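Long-range contact in putative carbohydrate metabolism domain-containing protein (Bacteroides vulgatus, PDB 3S30), which is a putative glycoside hydrolase with a galactose-binding-like fold, probably acting in carbohydrate metabolism, and carries a bound sodium ion: residues Glu217-Lys228 / Thr339-Lys350. Residues are numbered along the deposited sequence; the frame is centred on the assembly and turned at random.
Sequences EPIKLVGYYKYK and TLLIDDLELVCK. With NA (sodium ion), chain C.
Leu221 and Leu345 both set CG trans to the backbone N (chi1 -179° and -178°), which swings their branches into each other: CD1 of Leu221 meets CD1 of Leu345 at 3.4 Å. Apolar leucines suit this buried place, where Ile248 packs on Leu221 and Phe294 on Leu345. On the face that carries Leu221, Ile342 turns CG1 beside its backbone N and sets CD1 against CB of Tyr225, 3.4 Å away, while Leu340 CD1 lies near CD2 of Tyr225. The phenol of Tyr225 carries its hydroxyl on to the carbonyl of His286. Strand 218-228 runs antiparallel to 339-349 within the beta-rich, galactose-binding-like fold, and its other edge pairs with strand 291-297. Two bulges break the register. In the classic one, Val348 O accepts from Ile219 N (2.8 Å) and Lys220 N (3.1 Å), both donors in the carbonyl plane. The second falls at Gly223, opposite the corner at Asp344; glycine suits the place because a CB there would point at the other strand and crowd Leu345 CD1. Beside that corner, Asp343 OD1 binds sodium at 2.5 Å, with Asn105, Glu107 and Asn165 completing the site. The same oxygen accepts a hydrogen bond from Asp344 N. Arg162 N holds OD2, so the carboxylate is gripped through both oxygens.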
ATOM      1  N   GLU A 217       5.782  18.770  -4.934  1.00 79.81           N
ATOM      2  CA  GLU A 217       6.950  17.925  -5.156  1.00 78.86           C
ATOM      3  C   GLU A 217       7.364  17.344  -3.802  1.00 75.88           C
ATOM      4  O   GLU A 217       7.864  18.068  -2.941  1.00 76.17           O
ATOM      5  CB  GLU A 217       8.090  18.696  -5.849  1.00 81.12           C
ATOM      6  CG  GLU A 217       7.789  20.171  -6.105  1.00 87.81           C
ATOM      7  CD  GLU A 217       8.776  20.858  -7.022  1.00 88.84           C
ATOM      8  OE1 GLU A 217       9.565  20.177  -7.712  1.00 86.32           O
ATOM      9  OE2 GLU A 217       8.744  22.103  -7.056  1.00 93.17           O
ATOM     10  N   PRO A 218       7.106  16.039  -3.590  1.00 73.35           N
ATOM     11  CA  PRO A 218       7.441  15.413  -2.309  1.00 69.73           C
ATOM     12  C   PRO A 218       8.931  15.200  -2.162  1.00 69.78           C
ATOM     13  O   PRO A 218       9.606  14.902  -3.147  1.00 71.50           O
ATOM     14  CB  PRO A 218       6.722  14.066  -2.373  1.00 67.30           C
ATOM     15  CG  PRO A 218       6.639  13.745  -3.814  1.00 69.97           C
ATOM     16  CD  PRO A 218       6.474  15.080  -4.520  1.00 73.41           C
ATOM     17  N   ILE A 219       9.448  15.356  -0.948  1.00 69.42           N
ATOM     18  CA  ILE A 219      10.868  15.124  -0.709  1.00 69.42           C
ATOM     19  C   ILE A 219      11.114  13.943   0.214  1.00 64.41           C
ATOM     20  O   ILE A 219      12.074  13.207   0.017  1.00 62.47           O
ATOM     21  CB  ILE A 219      11.635  16.406  -0.232  1.00 74.20           C
ATOM     22  CG1 ILE A 219      10.918  17.119   0.917  1.00 76.18           C
ATOM     23  CG2 ILE A 219      11.821  17.374  -1.391  1.00 78.77           C
ATOM     24  CD1 ILE A 219      11.604  18.410   1.333  1.00 79.66           C
ATOM     25  N   LYS A 220      10.262  13.728   1.210  1.00 62.91           N
ATOM     26  CA  LYS A 220      10.434  12.547   2.053  1.00 60.22           C
ATOM     27  C   LYS A 220       9.144  11.979   2.624  1.00 59.18           C
ATOM     28  O   LYS A 220       8.134  12.692   2.794  1.00 59.53           O
ATOM     29  CB  LYS A 220      11.485  12.788   3.150  1.00 60.91           C
ATOM     30  CG  LYS A 220      11.212  13.938   4.076  1.00 66.10           C
ATOM     31  CD  LYS A 220      12.421  14.258   4.961  1.00 67.40           C
ATOM     32  CE  LYS A 220      13.427  15.163   4.238  1.00 74.24           C
ATOM     33  NZ  LYS A 220      14.662  15.432   5.038  1.00 73.50           N
ATOM     34  N   LEU A 221       9.188  10.669   2.864  1.00 56.14           N
ATOM     35  CA  LEU A 221       8.095   9.941   3.487  1.00 55.45           C
ATOM     36  C   LEU A 221       8.561   9.537   4.872  1.00 55.34           C
ATOM     37  O   LEU A 221       9.524   8.779   5.011  1.00 55.04           O
ATOM     38  CB  LEU A 221       7.724   8.686   2.659  1.00 54.15           C
ATOM     39  CG  LEU A 221       6.563   7.827   3.202  1.00 52.57           C
ATOM     40  CD1 LEU A 221       5.220   8.575   3.120  1.00 45.69           C
ATOM     41  CD2 LEU A 221       6.478   6.486   2.482  1.00 45.58           C
ATOM     42  N   VAL A 222       7.901  10.063   5.898  1.00 56.64           N
ATOM     43  CA  VAL A 222       8.284   9.768   7.264  1.00 56.83           C
ATOM     44  C   VAL A 222       7.096   9.124   7.962  1.00 55.79           C
ATOM     45  O   VAL A 222       5.957   9.416   7.638  1.00 55.44           O
ATOM     46  CB  VAL A 222       8.790  11.035   8.045  1.00 59.68           C
ATOM     47  CG1 VAL A 222       9.881  11.767   7.257  1.00 60.30           C
ATOM     48  CG2 VAL A 222       7.660  11.977   8.359  1.00 64.04           C
ATOM     49  N   GLY A 223       7.387   8.239   8.911  1.00 55.08           N
ATOM     50  CA  GLY A 223       6.368   7.574   9.708  1.00 54.89           C
ATOM     51  C   GLY A 223       7.013   6.647  10.715  1.00 54.11           C
ATOM     52  O   GLY A 223       8.226   6.665  10.887  1.00 56.30           O
ATOM     53  N   TYR A 224       6.197   5.838  11.378  1.00 53.26           N
ATOM     54  CA  TYR A 224       6.661   4.904  12.401  1.00 52.10           C
ATOM     55  C   TYR A 224       6.089   3.527  12.104  1.00 50.37           C
ATOM     56  O   TYR A 224       4.962   3.432  11.634  1.00 48.91           O
ATOM     57  CB  TYR A 224       6.215   5.360  13.794  1.00 52.54           C
ATOM     58  CG  TYR A 224       6.930   6.596  14.290  1.00 54.04           C
ATOM     59  CD1 TYR A 224       6.568   7.862  13.833  1.00 56.56           C
ATOM     60  CD2 TYR A 224       7.971   6.504  15.219  1.00 54.97           C
ATOM     61  CE1 TYR A 224       7.219   9.002  14.275  1.00 58.58           C
ATOM     62  CE2 TYR A 224       8.635   7.634  15.666  1.00 55.22           C
ATOM     63  CZ  TYR A 224       8.255   8.882  15.196  1.00 60.63           C
ATOM     64  OH  TYR A 224       8.896  10.012  15.649  1.00 61.76           O
ATOM     65  N   TYR A 225       6.865   2.473  12.375  1.00 50.60           N
ATOM     66  CA  TYR A 225       6.396   1.100  12.184  1.00 50.30           C
ATOM     67  C   TYR A 225       6.756   0.141  13.341  1.00 52.31           C
ATOM     68  O   TYR A 225       7.615   0.429  14.185  1.00 52.39           O
ATOM     69  CB  TYR A 225       6.936   0.534  10.857  1.00 47.74           C
ATOM     70  CG  TYR A 225       8.321  -0.064  10.961  1.00 46.92           C
ATOM     71  CD1 TYR A 225       9.450   0.708  10.771  1.00 49.68           C
ATOM     72  CD2 TYR A 225       8.496  -1.417  11.251  1.00 49.91           C
ATOM     73  CE1 TYR A 225      10.726   0.158  10.875  1.00 51.22           C
ATOM     74  CE2 TYR A 225       9.753  -1.971  11.352  1.00 49.39           C
ATOM     75  CZ  TYR A 225      10.867  -1.183  11.163  1.00 49.33           C
ATOM     76  OH  TYR A 225      12.121  -1.738  11.276  1.00 54.53           O
ATOM     77  N   LYS A 226       6.047  -0.985  13.361  1.00 51.26           N
ATOM     78  CA  LYS A 226       6.427  -2.186  14.088  1.00 51.89           C
ATOM     79  C   LYS A 226       6.235  -3.329  13.094  1.00 50.36           C
ATOM     80  O   LYS A 226       5.336  -3.272  12.249  1.00 49.50           O
ATOM     81  CB  LYS A 226       5.521  -2.427  15.306  1.00 55.04           C
ATOM     82  CG  LYS A 226       5.563  -1.375  16.418  1.00 54.64           C
ATOM     83  CD  LYS A 226       4.696  -1.826  17.585  1.00 55.65           C
ATOM     84  CE  LYS A 226       4.727  -0.849  18.746  1.00 57.66           C
ATOM     85  NZ  LYS A 226       3.797  -1.214  19.870  1.00 56.11           N
ATOM     86  N   TYR A 227       7.075  -4.358  13.179  1.00 50.31           N
ATOM     87  CA  TYR A 227       6.987  -5.490  12.263  1.00 48.44           C
ATOM     88  C   TYR A 227       7.399  -6.769  12.932  1.00 50.13           C
ATOM     89  O   TYR A 227       8.392  -6.817  13.669  1.00 52.14           O
ATOM     90  CB  TYR A 227       7.873  -5.293  11.033  1.00 49.32           C
ATOM     91  CG  TYR A 227       7.690  -6.372   9.958  1.00 48.31           C
ATOM     92  CD1 TYR A 227       6.479  -6.524   9.289  1.00 50.08           C
ATOM     93  CD2 TYR A 227       8.721  -7.230   9.629  1.00 48.12           C
ATOM     94  CE1 TYR A 227       6.310  -7.504   8.324  1.00 49.53           C
ATOM     95  CE2 TYR A 227       8.569  -8.199   8.654  1.00 45.10           C
ATOM     96  CZ  TYR A 227       7.369  -8.327   7.997  1.00 49.31           C
ATOM     97  OH  TYR A 227       7.235  -9.296   7.032  1.00 44.99           O
ATOM     98  N   LYS A 228       6.619  -7.803  12.661  1.00 50.42           N
ATOM     99  CA  LYS A 228       6.892  -9.151  13.115  1.00 52.92           C
ATOM    100  C   LYS A 228       6.531 -10.070  11.928  1.00 50.13           C
ATOM    101  O   LYS A 228       5.402 -10.054  11.448  1.00 46.17           O
ATOM    102  CB  LYS A 228       6.062  -9.424  14.375  1.00 56.01           C
ATOM    103  CG  LYS A 228       5.920 -10.877  14.823  1.00 64.52           C
ATOM    104  CD  LYS A 228       7.133 -11.387  15.556  1.00 77.37           C
ATOM    105  CE  LYS A 228       6.798 -12.631  16.380  1.00 81.16           C
ATOM    106  NZ  LYS A 228       7.970 -13.079  17.186  1.00 83.79           N
ATOM    107  N   THR A 339       2.862  -9.087  10.369  1.00 48.92           N
ATOM    108  CA  THR A 339       2.120  -7.940  10.849  1.00 49.10           C
ATOM    109  C   THR A 339       2.973  -6.679  10.768  1.00 49.95           C
ATOM    110  O   THR A 339       4.017  -6.591  11.399  1.00 50.13           O
ATOM    111  CB  THR A 339       1.603  -8.182  12.278  1.00 48.68           C
ATOM    112  OG1 THR A 339       0.841  -9.401  12.286  1.00 48.61           O
ATOM    113  CG2 THR A 339       0.701  -7.024  12.734  1.00 46.57           C
ATOM    114  N   LEU A 340       2.542  -5.730   9.936  1.00 50.38           N
ATOM    115  CA  LEU A 340       3.173  -4.413   9.856  1.00 49.91           C
ATOM    116  C   LEU A 340       2.185  -3.415  10.430  1.00 50.53           C
ATOM    117  O   LEU A 340       1.060  -3.301   9.934  1.00 48.80           O
ATOM    118  CB  LEU A 340       3.510  -4.037   8.414  1.00 48.64           C
ATOM    119  CG  LEU A 340       4.222  -2.700   8.165  1.00 46.94           C
ATOM    120  CD1 LEU A 340       5.634  -2.655   8.767  1.00 40.22           C
ATOM    121  CD2 LEU A 340       4.286  -2.427   6.661  1.00 48.95           C
ATOM    122  N   LEU A 341       2.599  -2.727  11.491  1.00 50.28           N
ATOM    123  CA  LEU A 341       1.818  -1.636  12.042  1.00 50.68           C
ATOM    124  C   LEU A 341       2.464  -0.340  11.580  1.00 49.80           C
ATOM    125  O   LEU A 341       3.668  -0.215  11.576  1.00 49.42           O
ATOM    126  CB  LEU A 341       1.732  -1.720  13.582  1.00 50.54           C
ATOM    127  CG  LEU A 341       1.134  -3.015  14.178  1.00 50.74           C
ATOM    128  CD1 LEU A 341       1.054  -2.969  15.695  1.00 45.97           C
ATOM    129  CD2 LEU A 341      -0.246  -3.339  13.606  1.00 50.02           C
ATOM    130  N   ILE A 342       1.651   0.615  11.153  1.00 52.34           N
ATOM    131  CA  ILE A 342       2.152   1.919  10.729  1.00 51.74           C
ATOM    132  C   ILE A 342       1.340   3.001  11.398  1.00 50.92           C
ATOM    133  O   ILE A 342       0.136   2.874  11.542  1.00 50.36           O
ATOM    134  CB  ILE A 342       2.057   2.115   9.196  1.00 51.62           C
ATOM    135  CG1 ILE A 342       2.762   0.969   8.452  1.00 53.20           C
ATOM    136  CG2 ILE A 342       2.691   3.464   8.790  1.00 51.56           C
ATOM    137  CD1 ILE A 342       4.306   0.931   8.692  1.00 48.07           C
ATOM    138  N   ASP A 343       2.002   4.075  11.796  1.00 52.53           N
ATOM    139  CA  ASP A 343       1.316   5.212  12.384  1.00 52.82           C
ATOM    140  C   ASP A 343       2.009   6.525  12.022  1.00 54.80           C
ATOM    141  O   ASP A 343       3.190   6.533  11.646  1.00 55.43           O
ATOM    142  CB  ASP A 343       1.298   5.056  13.900  1.00 53.97           C
ATOM    143  CG  ASP A 343       0.088   5.693  14.537  1.00 54.17           C
ATOM    144  OD1 ASP A 343      -0.683   6.398  13.844  1.00 48.72           O
ATOM    145  OD2 ASP A 343      -0.107   5.468  15.740  1.00 53.28           O
ATOM    146  N   ASP A 344       1.264   7.622  12.163  1.00 55.84           N
ATOM    147  CA  ASP A 344       1.771   8.979  11.966  1.00 57.99           C
ATOM    148  C   ASP A 344       2.670   9.099  10.733  1.00 57.31           C
ATOM    149  O   ASP A 344       3.844   9.464  10.822  1.00 57.94           O
ATOM    150  CB  ASP A 344       2.485   9.469  13.227  1.00 59.19           C
ATOM    151  CG  ASP A 344       1.557   9.552  14.417  1.00 61.87           C
ATOM    152  OD1 ASP A 344       0.428  10.054  14.249  1.00 65.79           O
ATOM    153  OD2 ASP A 344       1.954   9.127  15.525  1.00 69.36           O
ATOM    154  N   LEU A 345       2.084   8.778   9.589  1.00 56.38           N
ATOM    155  CA  LEU A 345       2.750   8.853   8.299  1.00 57.74           C
ATOM    156  C   LEU A 345       2.569  10.251   7.715  1.00 59.48           C
ATOM    157  O   LEU A 345       1.471  10.811   7.748  1.00 60.52           O
ATOM    158  CB  LEU A 345       2.140   7.812   7.358  1.00 56.86           C
ATOM    159  CG  LEU A 345       2.712   7.689   5.954  1.00 57.54           C
ATOM    160  CD1 LEU A 345       4.129   7.097   5.989  1.00 54.01           C
ATOM    161  CD2 LEU A 345       1.764   6.840   5.128  1.00 48.63           C
ATOM    162  N   GLU A 346       3.647  10.820   7.189  1.00 60.35           N
ATOM    163  CA  GLU A 346       3.575  12.134   6.542  1.00 60.95           C
ATOM    164  C   GLU A 346       4.380  12.167   5.251  1.00 59.55           C
ATOM    165  O   GLU A 346       5.528  11.738   5.214  1.00 57.14           O
ATOM    166  CB  GLU A 346       4.056  13.244   7.477  1.00 61.83           C
ATOM    167  CG  GLU A 346       4.207  14.583   6.764  1.00 65.87           C
ATOM    168  CD  GLU A 346       4.412  15.761   7.691  1.00 66.61           C
ATOM    169  OE1 GLU A 346       4.715  15.546   8.883  1.00 65.66           O
ATOM    170  OE2 GLU A 346       4.274  16.907   7.210  1.00 60.11           O
ATOM    171  N   LEU A 347       3.750  12.681   4.198  1.00 61.10           N
ATOM    172  CA  LEU A 347       4.436  13.006   2.945  1.00 60.95           C
ATOM    173  C   LEU A 347       4.974  14.438   3.060  1.00 62.24           C
ATOM    174  O   LEU A 347       4.231  15.401   2.891  1.00 63.38           O
ATOM    175  CB  LEU A 347       3.461  12.863   1.776  1.00 59.94           C
ATOM    176  CG  LEU A 347       3.992  12.764   0.349  1.00 62.15           C
ATOM    177  CD1 LEU A 347       4.839  11.527   0.131  1.00 62.40           C
ATOM    178  CD2 LEU A 347       2.829  12.766  -0.617  1.00 67.85           C
ATOM    179  N   VAL A 348       6.258  14.574   3.381  1.00 63.81           N
ATOM    180  CA  VAL A 348       6.888  15.898   3.503  1.00 67.90           C
ATOM    181  C   VAL A 348       7.244  16.454   2.127  1.00 69.64           C
ATOM    182  O   VAL A 348       8.055  15.868   1.410  1.00 69.76           O
ATOM    183  CB  VAL A 348       8.174  15.844   4.360  1.00 69.99           C
ATOM    184  CG1 VAL A 348       8.835  17.233   4.433  1.00 66.84           C
ATOM    185  CG2 VAL A 348       7.864  15.283   5.761  1.00 66.94           C
ATOM    186  N   CYS A 349       6.655  17.590   1.769  1.00 72.73           N
ATOM    187  CA  CYS A 349       6.797  18.143   0.420  1.00 74.97           C
ATOM    188  C   CYS A 349       7.596  19.428   0.378  1.00 78.50           C
ATOM    189  O   CYS A 349       7.898  20.027   1.414  1.00 79.39           O
ATOM    190  CB  CYS A 349       5.419  18.367  -0.200  1.00 74.31           C
ATOM    191  SG  CYS A 349       4.510  16.831  -0.402  1.00 74.11           S
ATOM    192  N   LYS A 350       7.940  19.841  -0.840  1.00 81.24           N
ATOM    193  CA  LYS A 350       8.694  21.072  -1.067  1.00 84.83           C
ATOM    194  C   LYS A 350       7.786  22.290  -0.895  1.00 86.90           C
ATOM    195  O   LYS A 350       6.560  22.179  -0.965  1.00 85.47           O
ATOM    196  CB  LYS A 350       9.310  21.061  -2.467  1.00 85.46           C
ATOM    197  CG  LYS A 350      10.383  22.108  -2.692  1.00 91.42           C
ATOM    198  CD  LYS A 350      10.785  22.168  -4.161  1.00 96.42           C
ATOM    199  CE  LYS A 350      11.910  23.167  -4.397  1.00101.90           C
ATOM    200  NZ  LYS A 350      12.256  23.299  -5.847  1.00103.62           N
TER
HETATM  201 NA    NA C 383      -2.882   7.304  14.447  1.00 47.66          NA